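Long-range contact in Succinylglutamatedesuccinylase/aspartoacylase (Rhodobacter sphaeroides 2.4.1, PDB 3CDX), which probably hydrolyses amide bonds other than peptide bonds, or ester bonds, as a metal-dependent enzyme of the succinylglutamate desuccinylase/aspartoacylase family: residues Asp267-Thr281 and Thr305-Ile317. Residues are numbered along the deposited sequence; the frame is centred on the assembly and turned at random.
Sequences DAYVMAPRTGLFEPT and TAPLELLYRRDGI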
ATOM      1  N   ASP A 267       3.901 -28.123  25.919  1.00 38.81           N
ATOM      2  CA  ASP A 267       2.745 -27.976  26.798  1.00 37.79           C
ATOM      3  C   ASP A 267       2.749 -26.623  27.558  1.00 36.88           C
ATOM      4  O   ASP A 267       1.723 -26.227  28.100  1.00 37.22           O
ATOM      5  CB  ASP A 267       2.681 -29.163  27.788  1.00 37.90           C
ATOM      6  CG  ASP A 267       1.787 -30.335  27.287  1.00 38.65           C
ATOM      7  OD1 ASP A 267       1.244 -30.293  26.144  1.00 39.01           O
ATOM      8  OD2 ASP A 267       1.619 -31.296  28.071  1.00 38.00           O
ATOM      9  N   ALA A 268       3.901 -25.952  27.617  1.00 35.55           N
ATOM     10  CA  ALA A 268       4.039 -24.561  28.157  1.00 34.45           C
ATOM     11  C   ALA A 268       3.328 -23.459  27.341  1.00 33.90           C
ATOM     12  O   ALA A 268       3.028 -22.411  27.867  1.00 34.35           O
ATOM     13  CB  ALA A 268       5.514 -24.202  28.331  1.00 33.76           C
ATOM     14  N   TYR A 269       3.066 -23.714  26.066  1.00 33.63           N
ATOM     15  CA  TYR A 269       2.413 -22.765  25.158  1.00 33.92           C
ATOM     16  C   TYR A 269       0.929 -23.069  24.988  1.00 34.95           C
ATOM     17  O   TYR A 269       0.547 -24.197  24.600  1.00 35.56           O
ATOM     18  CB  TYR A 269       3.082 -22.842  23.782  1.00 34.49           C
ATOM     19  CG  TYR A 269       4.545 -22.495  23.841  1.00 34.68           C
ATOM     20  CD1 TYR A 269       4.987 -21.230  23.467  1.00 35.05           C
ATOM     21  CD2 TYR A 269       5.484 -23.419  24.294  1.00 35.78           C
ATOM     22  CE1 TYR A 269       6.326 -20.893  23.530  1.00 35.37           C
ATOM     23  CE2 TYR A 269       6.847 -23.089  24.359  1.00 35.21           C
ATOM     24  CZ  TYR A 269       7.247 -21.827  23.973  1.00 35.56           C
ATOM     25  OH  TYR A 269       8.566 -21.464  24.046  1.00 36.28           O
ATOM     26  N   VAL A 270       0.085 -22.084  25.271  1.00 34.18           N
ATOM     27  CA  VAL A 270      -1.314 -22.197  24.928  1.00 33.81           C
ATOM     28  C   VAL A 270      -1.476 -21.597  23.561  1.00 34.29           C
ATOM     29  O   VAL A 270      -1.256 -20.403  23.364  1.00 34.44           O
ATOM     30  CB  VAL A 270      -2.243 -21.479  25.927  1.00 33.03           C
ATOM     31  CG1 VAL A 270      -3.724 -21.801  25.602  1.00 33.05           C
ATOM     32  CG2 VAL A 270      -1.850 -21.853  27.336  1.00 33.69           C
ATOM     33  N   MET A 271      -1.877 -22.431  22.619  1.00 34.37           N
ATOM     34  CA  MET A 271      -1.980 -22.029  21.232  1.00 33.97           C
ATOM     35  C   MET A 271      -3.443 -21.798  20.812  1.00 33.41           C
ATOM     36  O   MET A 271      -4.346 -22.521  21.233  1.00 32.87           O
ATOM     37  CB  MET A 271      -1.325 -23.102  20.367  1.00 34.82           C
ATOM     38  CG  MET A 271       0.152 -23.408  20.760  1.00 36.45           C
ATOM     39  SD  MET A 271       1.364 -22.110  20.479  1.00 36.69           S
ATOM     40  CE  MET A 271       1.343 -21.951  18.700  1.00 40.50           C
ATOM     41  N   ALA A 272      -3.674 -20.770  20.000  1.00 32.44           N
ATOM     42  CA  ALA A 272      -4.987 -20.567  19.373  1.00 31.73           C
ATOM     43  C   ALA A 272      -5.214 -21.511  18.160  1.00 31.55           C
ATOM     44  O   ALA A 272      -4.477 -21.420  17.161  1.00 31.14           O
ATOM     45  CB  ALA A 272      -5.145 -19.098  18.932  1.00 31.42           C
ATOM     46  N   PRO A 273      -6.225 -22.408  18.233  1.00 30.74           N
ATOM     47  CA  PRO A 273      -6.470 -23.265  17.064  1.00 31.01           C
ATOM     48  C   PRO A 273      -7.312 -22.584  16.005  1.00 30.73           C
ATOM     49  O   PRO A 273      -7.404 -23.063  14.872  1.00 30.54           O
ATOM     50  CB  PRO A 273      -7.240 -24.458  17.657  1.00 31.35           C
ATOM     51  CG  PRO A 273      -7.435 -24.146  19.144  1.00 30.20           C
ATOM     52  CD  PRO A 273      -7.136 -22.729  19.345  1.00 30.59           C
ATOM     53  N   ARG A 274      -7.967 -21.495  16.386  1.00 30.01           N
ATOM     54  CA  ARG A 274      -8.800 -20.772  15.454  1.00 30.43           C
ATOM     55  C   ARG A 274      -8.531 -19.281  15.579  1.00 29.54           C
ATOM     56  O   ARG A 274      -8.118 -18.790  16.633  1.00 29.37           O
ATOM     57  CB  ARG A 274     -10.299 -21.077  15.658  1.00 31.19           C
ATOM     58  CG  ARG A 274     -10.764 -22.532  15.404  1.00 34.70           C
ATOM     59  CD  ARG A 274     -10.745 -22.985  13.915  1.00 39.74           C
ATOM     60  NE  ARG A 274     -10.975 -24.428  13.819  1.00 43.94           N
ATOM     61  CZ  ARG A 274     -10.605 -25.226  12.809  1.00 48.91           C
ATOM     62  NH1 ARG A 274      -9.960 -24.758  11.746  1.00 49.20           N
ATOM     63  NH2 ARG A 274     -10.881 -26.528  12.874  1.00 50.83           N
ATOM     64  N   THR A 275      -8.735 -18.574  14.477  1.00 29.36           N
ATOM     65  CA  THR A 275      -8.779 -17.112  14.505  1.00 28.87           C
ATOM     66  C   THR A 275     -10.062 -16.603  15.190  1.00 28.81           C
ATOM     67  O   THR A 275     -11.170 -17.034  14.875  1.00 29.27           O
ATOM     68  CB  THR A 275      -8.600 -16.574  13.089  1.00 28.39           C
ATOM     69  OG1 THR A 275      -7.301 -16.970  12.634  1.00 26.55           O
ATOM     70  CG2 THR A 275      -8.706 -15.017  13.048  1.00 28.93           C
ATOM     71  N   GLY A 276      -9.913 -15.736  16.180  1.00 28.52           N
ATOM     72  CA  GLY A 276     -11.072 -15.078  16.746  1.00 27.54           C
ATOM     73  C   GLY A 276     -10.676 -14.136  17.861  1.00 27.26           C
ATOM     74  O   GLY A 276      -9.523 -13.755  17.957  1.00 27.73           O
ATOM     75  N   LEU A 277     -11.637 -13.788  18.708  1.00 27.02           N
ATOM     76  CA  LEU A 277     -11.450 -12.819  19.779  1.00 26.62           C
ATOM     77  C   LEU A 277     -11.164 -13.562  21.089  1.00 26.75           C
ATOM     78  O   LEU A 277     -12.062 -14.166  21.714  1.00 26.19           O
ATOM     79  CB  LEU A 277     -12.689 -11.894  19.887  1.00 26.39           C
ATOM     80  CG  LEU A 277     -12.782 -10.896  21.073  1.00 27.57           C
ATOM     81  CD1 LEU A 277     -11.459 -10.226  21.393  1.00 23.76           C
ATOM     82  CD2 LEU A 277     -13.857  -9.823  20.826  1.00 26.63           C
ATOM     83  N   PHE A 278      -9.908 -13.511  21.494  1.00 27.17           N
ATOM     84  CA  PHE A 278      -9.487 -14.224  22.677  1.00 27.35           C
ATOM     85  C   PHE A 278      -9.605 -13.440  23.974  1.00 27.66           C
ATOM     86  O   PHE A 278      -8.980 -12.394  24.141  1.00 28.08           O
ATOM     87  CB  PHE A 278      -8.075 -14.787  22.519  1.00 27.73           C
ATOM     88  CG  PHE A 278      -7.572 -15.479  23.754  1.00 27.73           C
ATOM     89  CD1 PHE A 278      -7.998 -16.767  24.053  1.00 28.68           C
ATOM     90  CD2 PHE A 278      -6.700 -14.827  24.628  1.00 29.01           C
ATOM     91  CE1 PHE A 278      -7.560 -17.417  25.223  1.00 28.95           C
ATOM     92  CE2 PHE A 278      -6.243 -15.460  25.794  1.00 28.47           C
ATOM     93  CZ  PHE A 278      -6.681 -16.757  26.091  1.00 28.94           C
ATOM     94  N   GLU A 279     -10.384 -14.006  24.902  1.00 27.40           N
ATOM     95  CA  GLU A 279     -10.625 -13.461  26.236  1.00 26.92           C
ATOM     96  C   GLU A 279      -9.802 -14.285  27.244  1.00 27.26           C
ATOM     97  O   GLU A 279     -10.101 -15.494  27.443  1.00 27.14           O
ATOM     98  CB  GLU A 279     -12.120 -13.576  26.602  1.00 26.42           C
ATOM     99  CG  GLU A 279     -12.425 -13.113  28.032  1.00 27.80           C
ATOM    100  CD  GLU A 279     -13.780 -13.564  28.527  1.00 26.48           C
ATOM    101  OE1 GLU A 279     -14.597 -14.002  27.725  1.00 29.78           O
ATOM    102  OE2 GLU A 279     -14.044 -13.439  29.713  1.00 25.42           O
ATOM    103  N   PRO A 280      -8.775 -13.665  27.863  1.00 26.32           N
ATOM    104  CA  PRO A 280      -7.967 -14.407  28.816  1.00 26.45           C
ATOM    105  C   PRO A 280      -8.609 -14.478  30.207  1.00 27.48           C
ATOM    106  O   PRO A 280      -9.492 -13.673  30.540  1.00 26.66           O
ATOM    107  CB  PRO A 280      -6.690 -13.581  28.899  1.00 26.69           C
ATOM    108  CG  PRO A 280      -7.169 -12.136  28.664  1.00 26.66           C
ATOM    109  CD  PRO A 280      -8.293 -12.271  27.674  1.00 26.01           C
ATOM    110  N   THR A 281      -8.158 -15.450  30.999  1.00 27.19           N
ATOM    111  CA  THR A 281      -8.515 -15.556  32.398  1.00 26.54           C
ATOM    112  C   THR A 281      -7.452 -15.002  33.319  1.00 26.68           C
ATOM    113  O   THR A 281      -7.760 -14.697  34.461  1.00 27.54           O
ATOM    114  CB  THR A 281      -8.802 -17.045  32.827  1.00 26.99           C
ATOM    115  OG1 THR A 281      -7.682 -17.864  32.515  1.00 27.56           O
ATOM    116  CG2 THR A 281      -9.985 -17.582  32.116  1.00 26.39           C
ATOM    117  N   THR A 305     -23.257 -19.156  18.218  1.00 38.70           N
ATOM    118  CA  THR A 305     -22.017 -19.956  18.394  1.00 37.81           C
ATOM    119  C   THR A 305     -21.293 -19.760  19.741  1.00 37.22           C
ATOM    120  O   THR A 305     -20.944 -18.625  20.106  1.00 37.50           O
ATOM    121  CB  THR A 305     -21.028 -19.689  17.242  1.00 37.69           C
ATOM    122  OG1 THR A 305     -21.698 -19.872  15.987  1.00 39.70           O
ATOM    123  CG2 THR A 305     -19.864 -20.613  17.310  1.00 37.60           C
ATOM    124  N   ALA A 306     -21.054 -20.868  20.458  1.00 35.00           N
ATOM    125  CA  ALA A 306     -20.308 -20.845  21.704  1.00 34.92           C
ATOM    126  C   ALA A 306     -18.821 -20.609  21.476  1.00 34.13           C
ATOM    127  O   ALA A 306     -18.248 -21.110  20.522  1.00 32.98           O
ATOM    128  CB  ALA A 306     -20.500 -22.155  22.516  1.00 35.20           C
ATOM    129  N   PRO A 307     -18.193 -19.845  22.381  1.00 34.44           N
ATOM    130  CA  PRO A 307     -16.748 -19.636  22.277  1.00 33.95           C
ATOM    131  C   PRO A 307     -15.943 -20.914  22.520  1.00 34.11           C
ATOM    132  O   PRO A 307     -16.391 -21.850  23.205  1.00 32.71           O
ATOM    133  CB  PRO A 307     -16.460 -18.604  23.365  1.00 33.14           C
ATOM    134  CG  PRO A 307     -17.576 -18.751  24.327  1.00 34.65           C
ATOM    135  CD  PRO A 307     -18.778 -19.116  23.522  1.00 33.70           C
ATOM    136  N   LEU A 308     -14.734 -20.932  21.980  1.00 34.16           N
ATOM    137  CA  LEU A 308     -13.889 -22.098  22.166  1.00 34.18           C
ATOM    138  C   LEU A 308     -13.000 -21.944  23.399  1.00 33.47           C
ATOM    139  O   LEU A 308     -12.119 -21.085  23.432  1.00 32.12           O
ATOM    140  CB  LEU A 308     -13.065 -22.361  20.898  1.00 34.10           C
ATOM    141  CG  LEU A 308     -12.069 -23.516  20.871  1.00 34.23           C
ATOM    142  CD1 LEU A 308     -12.825 -24.880  20.842  1.00 35.84           C
ATOM    143  CD2 LEU A 308     -11.174 -23.359  19.612  1.00 34.33           C
ATOM    144  N   GLU A 309     -13.230 -22.804  24.402  1.00 33.12           N
ATOM    145  CA  GLU A 309     -12.416 -22.824  25.621  1.00 32.86           C
ATOM    146  C   GLU A 309     -11.004 -23.367  25.372  1.00 32.58           C
ATOM    147  O   GLU A 309     -10.845 -24.441  24.749  1.00 31.16           O
ATOM    148  CB  GLU A 309     -13.092 -23.700  26.685  1.00 33.10           C
ATOM    149  CG  GLU A 309     -12.437 -23.586  28.100  1.00 33.58           C
ATOM    150  CD  GLU A 309     -13.058 -24.567  29.120  1.00 34.30           C
ATOM    151  OE1 GLU A 309     -13.899 -25.376  28.701  1.00 35.36           O
ATOM    152  OE2 GLU A 309     -12.698 -24.528  30.314  1.00 33.48           O
ATOM    153  N   LEU A 310      -9.991 -22.641  25.869  1.00 31.49           N
ATOM    154  CA  LEU A 310      -8.579 -23.117  25.867  1.00 31.88           C
ATOM    155  C   LEU A 310      -8.116 -23.408  27.277  1.00 31.97           C
ATOM    156  O   LEU A 310      -8.473 -22.669  28.189  1.00 32.08           O
ATOM    157  CB  LEU A 310      -7.602 -22.065  25.274  1.00 30.57           C
ATOM    158  CG  LEU A 310      -7.909 -21.528  23.864  1.00 31.86           C
ATOM    159  CD1 LEU A 310      -6.742 -20.782  23.240  1.00 29.78           C
ATOM    160  CD2 LEU A 310      -8.389 -22.655  22.935  1.00 33.93           C
ATOM    161  N   LEU A 311      -7.284 -24.444  27.447  1.00 32.36           N
ATOM    162  CA  LEU A 311      -6.754 -24.812  28.770  1.00 33.21           C
ATOM    163  C   LEU A 311      -5.240 -24.662  28.834  1.00 33.43           C
ATOM    164  O   LEU A 311      -4.564 -24.934  27.846  1.00 34.51           O
ATOM    165  CB  LEU A 311      -7.112 -26.273  29.124  1.00 32.91           C
ATOM    166  CG  LEU A 311      -8.555 -26.739  28.912  1.00 33.98           C
ATOM    167  CD1 LEU A 311      -8.654 -28.245  29.256  1.00 35.36           C
ATOM    168  CD2 LEU A 311      -9.522 -25.907  29.749  1.00 33.39           C
ATOM    169  N   TYR A 312      -4.721 -24.231  29.976  1.00 33.78           N
ATOM    170  CA  TYR A 312      -3.303 -24.382  30.294  1.00 35.42           C
ATOM    171  C   TYR A 312      -2.962 -25.877  30.442  1.00 36.53           C
ATOM    172  O   TYR A 312      -3.794 -26.664  30.896  1.00 34.93           O
ATOM    173  CB  TYR A 312      -2.940 -23.706  31.631  1.00 36.13           C
ATOM    174  CG  TYR A 312      -3.205 -22.218  31.735  1.00 36.40           C
ATOM    175  CD1 TYR A 312      -2.390 -21.280  31.089  1.00 38.11           C
ATOM    176  CD2 TYR A 312      -4.268 -21.744  32.499  1.00 38.69           C
ATOM    177  CE1 TYR A 312      -2.650 -19.878  31.201  1.00 36.93           C
ATOM    178  CE2 TYR A 312      -4.530 -20.378  32.614  1.00 38.01           C
ATOM    179  CZ  TYR A 312      -3.731 -19.460  31.962  1.00 37.68           C
ATOM    180  OH  TYR A 312      -4.016 -18.116  32.111  1.00 41.16           O
ATOM    181  N   ARG A 313      -1.726 -26.234  30.091  1.00 37.26           N
ATOM    182  CA  ARG A 313      -1.242 -27.609  30.164  1.00 38.33           C
ATOM    183  C   ARG A 313       0.052 -27.731  30.978  1.00 38.92           C
ATOM    184  O   ARG A 313       0.754 -28.751  30.889  1.00 39.23           O
ATOM    185  CB  ARG A 313      -1.037 -28.172  28.752  1.00 38.79           C
ATOM    186  CG  ARG A 313      -2.290 -28.213  27.908  1.00 39.97           C
ATOM    187  CD  ARG A 313      -3.298 -29.110  28.567  1.00 41.66           C
ATOM    188  NE  ARG A 313      -4.440 -29.371  27.702  1.00 44.33           N
ATOM    189  CZ  ARG A 313      -5.542 -29.985  28.112  1.00 47.15           C
ATOM    190  NH1 ARG A 313      -5.624 -30.394  29.380  1.00 46.57           N
ATOM    191  NH2 ARG A 313      -6.550 -30.194  27.260  1.00 46.54           N
ATOM    192  N   ARG A 314       0.362 -26.698  31.760  1.00 38.39           N
ATOM    193  CA  ARG A 314       1.449 -26.730  32.727  1.00 38.31           C
ATOM    194  C   ARG A 314       1.094 -25.879  33.936  1.00 38.21           C
ATOM    195  O   ARG A 314       0.530 -24.787  33.758  1.00 37.93           O
ATOM    196  CB  ARG A 314       2.736 -26.120  32.122  1.00 39.32           C
ATOM    197  CG  ARG A 314       3.371 -26.877  30.957  1.00 40.77           C
ATOM    198  CD  ARG A 314       3.751 -28.306  31.334  1.00 42.85           C
ATOM    199  NE  ARG A 314       4.905 -28.405  32.229  1.00 43.96           N
ATOM    200  CZ  ARG A 314       5.563 -29.543  32.476  1.00 45.00           C
ATOM    201  NH1 ARG A 314       5.180 -30.694  31.903  1.00 44.31           N
ATOM    202  NH2 ARG A 314       6.596 -29.538  33.315  1.00 43.08           N
ATOM    203  N   ASP A 315       1.430 -26.350  35.152  1.00 37.43           N
ATOM    204  CA  ASP A 315       1.427 -25.480  36.335  1.00 37.08           C
ATOM    205  C   ASP A 315       2.588 -24.491  36.199  1.00 36.07           C
ATOM    206  O   ASP A 315       3.621 -24.827  35.610  1.00 35.53           O
ATOM    207  CB  ASP A 315       1.610 -26.262  37.648  1.00 37.47           C
ATOM    208  CG  ASP A 315       0.565 -27.374  37.849  1.00 40.10           C
ATOM    209  OD1 ASP A 315      -0.469 -27.406  37.158  1.00 41.65           O
ATOM    210  OD2 ASP A 315       0.792 -28.238  38.718  1.00 45.13           O
ATOM    211  N   GLY A 316       2.447 -23.305  36.788  1.00 35.32           N
ATOM    212  CA  GLY A 316       3.487 -22.297  36.706  1.00 34.21           C
ATOM    213  C   GLY A 316       2.978 -20.860  36.790  1.00 34.13           C
ATOM    214  O   GLY A 316       1.930 -20.593  37.360  1.00 34.55           O
ATOM    215  N   ILE A 317       3.747 -19.929  36.231  1.00 32.91           N
ATOM    216  CA  ILE A 317       3.446 -18.494  36.257  1.00 31.65           C
ATOM    217  C   ILE A 317       3.392 -18.040  34.779  1.00 31.34           C
ATOM    218  O   ILE A 317       4.233 -18.456  33.955  1.00 30.54           O
ATOM    219  CB  ILE A 317       4.543 -17.740  37.052  1.00 31.71           C
ATOM    220  CG1 ILE A 317       4.654 -18.342  38.458  1.00 33.01           C
ATOM    221  CG2 ILE A 317       4.333 -16.171  37.094  1.00 31.19           C
ATOM    222  CD1 ILE A 317       5.546 -17.581  39.390  1.00 36.96           C
TER
HETATM  223  O   HOH W   1       0.270 -24.279  29.078  1.00 33.73           O
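Leu310 lies across Val270, its CB 3.9 Å from Val270 CG1, at the centre of a small apolar layer in the all-beta C-terminal part of the chain. Here two antiparallel strand segments, 269-271 and 308-311, run past each other with axes 7.6 Å apart and are joined by side chains, with no direct hydrogen bond between the segments: 308-311 is the outermost strand, within this chain, of a four-strand antiparallel sheet, whereas Val270 bonds through its backbone to strand 332-339. The two methyls of Leu310 part company. CD1 reaches the Phe278 ring obliquely, 4.0 Å from CE1, while CD2 packs 3.8 Å from Pro273 CD. Leu308 extends the layer, its CD2 3.8 Å from Pro273 CG. Toward the other end, Val270 CG2 sits 3.8 Å from Tyr312 CD1, and Thr281 runs antiparallel to the tyrosine side chain, OG1 nearest its OH but hydrogen-bonded to Thr293 O instead. Beyond the two strand segments, Arg314 CG rests on the Asp267 carbonyl group and CD beside Asp267 CB; the chain bends at chi2 and chi3 (-59° and -72°), and NH2 forms a salt bridge with Glu338 OE1. Polar linkage here is indirect: one water donates to Asp267 O at 2.6 Å and accepts from Arg313 N at 3.0 Å.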